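Local coordinates for major exported Hcp3 protein (Pseudomonas aeruginosa, PDB 3HE1) that is a secreted Hcp-family protein that assembles as six chains and probably serves as a ring-forming component of the type VI secretion system, at residues S30-Q36 with E111-E117. Numbering follows the deposited sequence. Where two conformers were deposited one is given.
Sequences SITGTKQ and ERLTKVE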
ATOM      1  N   SER A  30      13.122   1.557  30.691  1.00 28.75           N
ATOM      2  CA  SER A  30      14.181   2.185  31.442  1.00 34.79           C
ATOM      3  C   SER A  30      15.478   1.805  30.778  1.00 42.31           C
ATOM      4  O   SER A  30      15.641   0.679  30.281  1.00 36.72           O
ATOM      5  CB  SER A  30      14.176   1.732  32.909  1.00 33.61           C
ATOM      6  OG  SER A  30      14.469   0.349  33.028  1.00 51.43           O
ATOM      7  N   ILE A  31      16.392   2.760  30.742  1.00 22.64           N
ATOM      8  CA  ILE A  31      17.727   2.463  30.288  1.00 32.19           C
ATOM      9  C   ILE A  31      18.755   2.904  31.311  1.00 24.44           C
ATOM     10  O   ILE A  31      18.679   3.994  31.850  1.00 28.22           O
ATOM     11  CB  ILE A  31      18.002   3.076  28.919  1.00 45.86           C
ATOM     12  CG1 ILE A  31      16.921   2.586  27.936  1.00 27.16           C
ATOM     13  CG2 ILE A  31      19.425   2.723  28.474  1.00 24.28           C
ATOM     14  CD1 ILE A  31      17.057   3.070  26.498  1.00 18.79           C
ATOM     15  N   THR A  32      19.682   2.008  31.613  1.00 29.61           N
ATOM     16  CA  THR A  32      20.860   2.348  32.399  1.00 52.48           C
ATOM     17  C   THR A  32      22.078   2.077  31.539  1.00 52.30           C
ATOM     18  O   THR A  32      22.290   0.940  31.100  1.00 35.93           O
ATOM     19  CB  THR A  32      20.975   1.519  33.697  1.00 36.37           C
ATOM     20  OG1 THR A  32      19.895   1.849  34.574  1.00 22.30           O
ATOM     21  CG2 THR A  32      22.295   1.814  34.407  1.00 22.26           C
ATOM     22  N   GLY A  33      22.862   3.123  31.282  1.00 35.13           N
ATOM     23  CA  GLY A  33      24.060   2.995  30.471  1.00 32.22           C
ATOM     24  C   GLY A  33      25.302   2.967  31.343  1.00 18.92           C
ATOM     25  O   GLY A  33      25.376   3.658  32.355  1.00 30.87           O
ATOM     26  N   THR A  34      26.280   2.162  30.953  1.00 27.61           N
ATOM     27  CA  THR A  34      27.524   2.066  31.704  1.00 35.23           C
ATOM     28  C   THR A  34      28.141   3.441  31.961  1.00 29.21           C
ATOM     29  O   THR A  34      28.719   3.691  33.027  1.00 46.66           O
ATOM     30  CB  THR A  34      28.557   1.163  30.985  1.00 31.13           C
ATOM     31  OG1 THR A  34      28.541   1.433  29.577  1.00 54.80           O
ATOM     32  CG2 THR A  34      28.247  -0.310  31.230  1.00 38.28           C
ATOM     33  N   LYS A  35      28.005   4.332  30.985  1.00 39.48           N
ATOM     34  CA  LYS A  35      28.585   5.666  31.089  1.00 46.17           C
ATOM     35  C   LYS A  35      27.609   6.693  31.650  1.00 38.21           C
ATOM     36  O   LYS A  35      27.985   7.514  32.483  1.00 42.09           O
ATOM     37  CB  LYS A  35      29.114   6.131  29.732  1.00 35.61           C
ATOM     38  CG  LYS A  35      30.297   5.320  29.230  1.00 46.71           C
ATOM     39  CD  LYS A  35      29.863   3.985  28.620  1.00 35.21           C
ATOM     40  CE  LYS A  35      31.063   3.126  28.274  1.00 24.50           C
ATOM     41  NZ  LYS A  35      30.792   2.227  27.138  1.00 32.73           N
ATOM     42  N   GLN A  36      26.359   6.628  31.204  1.00 30.54           N
ATOM     43  CA  GLN A  36      25.378   7.661  31.510  1.00 18.08           C
ATOM     44  C   GLN A  36      24.462   7.396  32.708  1.00 28.63           C
ATOM     45  O   GLN A  36      23.706   8.279  33.117  1.00 25.13           O
ATOM     46  CB  GLN A  36      24.512   7.925  30.284  1.00 42.74           C
ATOM     47  CG  GLN A  36      25.289   8.345  29.053  1.00 42.20           C
ATOM     48  CD  GLN A  36      24.398   8.976  27.993  1.00 53.65           C
ATOM     49  OE1 GLN A  36      23.731   9.986  28.248  1.00 33.17           O
ATOM     50  NE2 GLN A  36      24.388   8.390  26.796  1.00 27.25           N
ATOM     51  N   GLU A 111      28.254   3.051  23.347  1.00 32.54           N
ATOM     52  CA  GLU A 111      28.133   2.753  24.768  1.00 42.22           C
ATOM     53  C   GLU A 111      27.266   1.519  25.071  1.00 60.79           C
ATOM     54  O   GLU A 111      26.100   1.460  24.678  1.00 36.43           O
ATOM     55  CB  GLU A 111      27.568   3.971  25.505  1.00 19.40           C
ATOM     56  CG  GLU A 111      27.247   3.698  26.971  1.00 24.44           C
ATOM     57  CD  GLU A 111      26.403   4.783  27.587  1.00 33.02           C
ATOM     58  OE1 GLU A 111      26.258   5.845  26.951  1.00 59.70           O
ATOM     59  OE2 GLU A 111      25.864   4.576  28.693  1.00 35.67           O
ATOM     60  N   ARG A 112      27.846   0.545  25.775  1.00 38.95           N
ATOM     61  CA  ARG A 112      27.108  -0.638  26.210  0.62 39.85           C
ATOM     62  C   ARG A 112      26.027  -0.264  27.222  1.00 47.87           C
ATOM     63  O   ARG A 112      26.287   0.417  28.215  1.00 47.13           O
ATOM     64  CB  ARG A 112      28.043  -1.704  26.804  0.60 42.48           C
ATOM     65  CG  ARG A 112      27.305  -2.868  27.494  0.61 35.46           C
ATOM     66  CD  ARG A 112      28.228  -4.027  27.908  0.67 28.14           C
ATOM     67  NE  ARG A 112      29.277  -3.619  28.841  0.34 28.67           N
ATOM     68  CZ  ARG A 112      29.130  -3.543  30.162  0.49 38.93           C
ATOM     69  NH1 ARG A 112      27.968  -3.839  30.732  0.59 34.67           N
ATOM     70  NH2 ARG A 112      30.151  -3.165  30.920  0.15 28.86           N
ATOM     71  N   LEU A 113      24.805  -0.703  26.953  1.00 44.52           N
ATOM     72  CA  LEU A 113      23.676  -0.469  27.843  1.00 46.49           C
ATOM     73  C   LEU A 113      23.560  -1.588  28.871  1.00 51.52           C
ATOM     74  O   LEU A 113      23.141  -2.696  28.525  1.00 41.73           O
ATOM     75  CB  LEU A 113      22.389  -0.451  27.021  1.00 30.76           C
ATOM     76  CG  LEU A 113      21.776   0.901  26.777  1.00 27.38           C
ATOM     77  CD1 LEU A 113      22.889   1.947  26.840  1.00 23.12           C
ATOM     78  CD2 LEU A 113      21.037   0.875  25.436  1.00 20.23           C
ATOM     79  N   THR A 114      23.898  -1.320  30.131  1.00 40.35           N
ATOM     80  CA  THR A 114      23.815  -2.383  31.151  1.00 62.42           C
ATOM     81  C   THR A 114      22.441  -3.063  31.243  1.00 36.65           C
ATOM     82  O   THR A 114      22.354  -4.291  31.355  1.00 28.59           O
ATOM     83  CB  THR A 114      24.229  -1.909  32.557  1.00 33.30           C
ATOM     84  OG1 THR A 114      25.658  -1.898  32.653  1.00 72.17           O
ATOM     85  CG2 THR A 114      23.684  -2.856  33.599  1.00 43.37           C
ATOM     86  N   LYS A 115      21.374  -2.267  31.200  1.00 67.17           N
ATOM     87  CA  LYS A 115      20.022  -2.820  31.198  1.00 46.61           C
ATOM     88  C   LYS A 115      19.008  -1.936  30.483  1.00 46.63           C
ATOM     89  O   LYS A 115      18.836  -0.768  30.820  1.00 35.85           O
ATOM     90  CB  LYS A 115      19.538  -3.124  32.621  1.00 26.31           C
ATOM     91  CG  LYS A 115      18.156  -3.752  32.665  1.00 29.11           C
ATOM     92  CD  LYS A 115      17.931  -4.585  33.938  1.00 27.95           C
ATOM     93  CE  LYS A 115      17.300  -3.765  35.048  1.00 42.59           C
ATOM     94  NZ  LYS A 115      16.644  -4.647  36.059  1.00 57.69           N
ATOM     95  N   VAL A 116      18.358  -2.511  29.479  1.00 43.59           N
ATOM     96  CA  VAL A 116      17.165  -1.939  28.879  1.00 30.34           C
ATOM     97  C   VAL A 116      16.043  -2.856  29.306  1.00 49.27           C
ATOM     98  O   VAL A 116      16.135  -4.076  29.123  1.00 26.21           O
ATOM     99  CB  VAL A 116      17.234  -1.971  27.352  1.00 36.55           C
ATOM    100  CG1 VAL A 116      15.880  -1.551  26.744  1.00 10.90           C
ATOM    101  CG2 VAL A 116      18.393  -1.113  26.863  1.00 34.34           C
ATOM    102  N   GLU A 117      14.992  -2.286  29.883  1.00 24.25           N
ATOM    103  CA  GLU A 117      13.921  -3.104  30.410  1.00 13.92           C
ATOM    104  C   GLU A 117      12.593  -2.518  30.035  1.00 17.57           C
ATOM    105  O   GLU A 117      12.274  -1.407  30.449  1.00 19.91           O
ATOM    106  CB  GLU A 117      14.025  -3.206  31.923  1.00 40.07           C
ATOM    107  CG  GLU A 117      12.747  -3.673  32.599  1.00 61.43           C
ATOM    108  CD  GLU A 117      12.979  -4.139  34.033  1.00 93.01           C
ATOM    109  OE1 GLU A 117      14.016  -4.796  34.284  1.00 95.97           O
ATOM    110  OE2 GLU A 117      12.124  -3.851  34.907  1.00 50.07           O
TER
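The carboxylate of buried E111 reaches into the helically coiled residues 34-36, where OE2 accepts two backbone N-H groups: K35 N lies 3.1 Å from E111 OE2, and Q36 N is the second donor. Both come from the same face of the carboxylate, well above its plane. The other oxygen meets a side-chain amide, Q36 NE2 to E111 OE1 at 3.2 Å, by way of its syn lone pair; the hydrogen bond is nearly straight (N-H...O 162°), although the two flat groups are twisted 46° apart. E111 reaches this far because CG stands anti to the backbone N (chi1 173°) and the chain stays extended beyond it. Q36 NE2 also binds L102 O, tying the turn to helix 100-109. Beside this site R112 O accepts twice from T34: OG1 sits in the carbonyl plane on a lone pair, 2.8 Å from R112 O, while the backbone N arrives almost head-on. T34 CG2 lies over one face of the R112 guanidinium, offset toward its rim. Before the turn, strand 30-33 pairs antiparallel with 115-117, S30 and E117 exchanging two backbone bonds and T32 N meeting K115 O at 3.0 Å. A classic beta bulge sets T114 and K115 together opposite T32. On the face that carries I31, L113 and V116, I31 CG2 meets L113 CG at 3.4 Å, tighter than usual for carbons, with L113 in a strained rotamer; V116 lies alongside I31, and all three touch F168. On the face of K115 and E117, K115 NZ bridges to E117 OE1. Three N-H donors around one buried carboxylate would probably stabilise its negative charge and hold the turn against the start of strand 112-123.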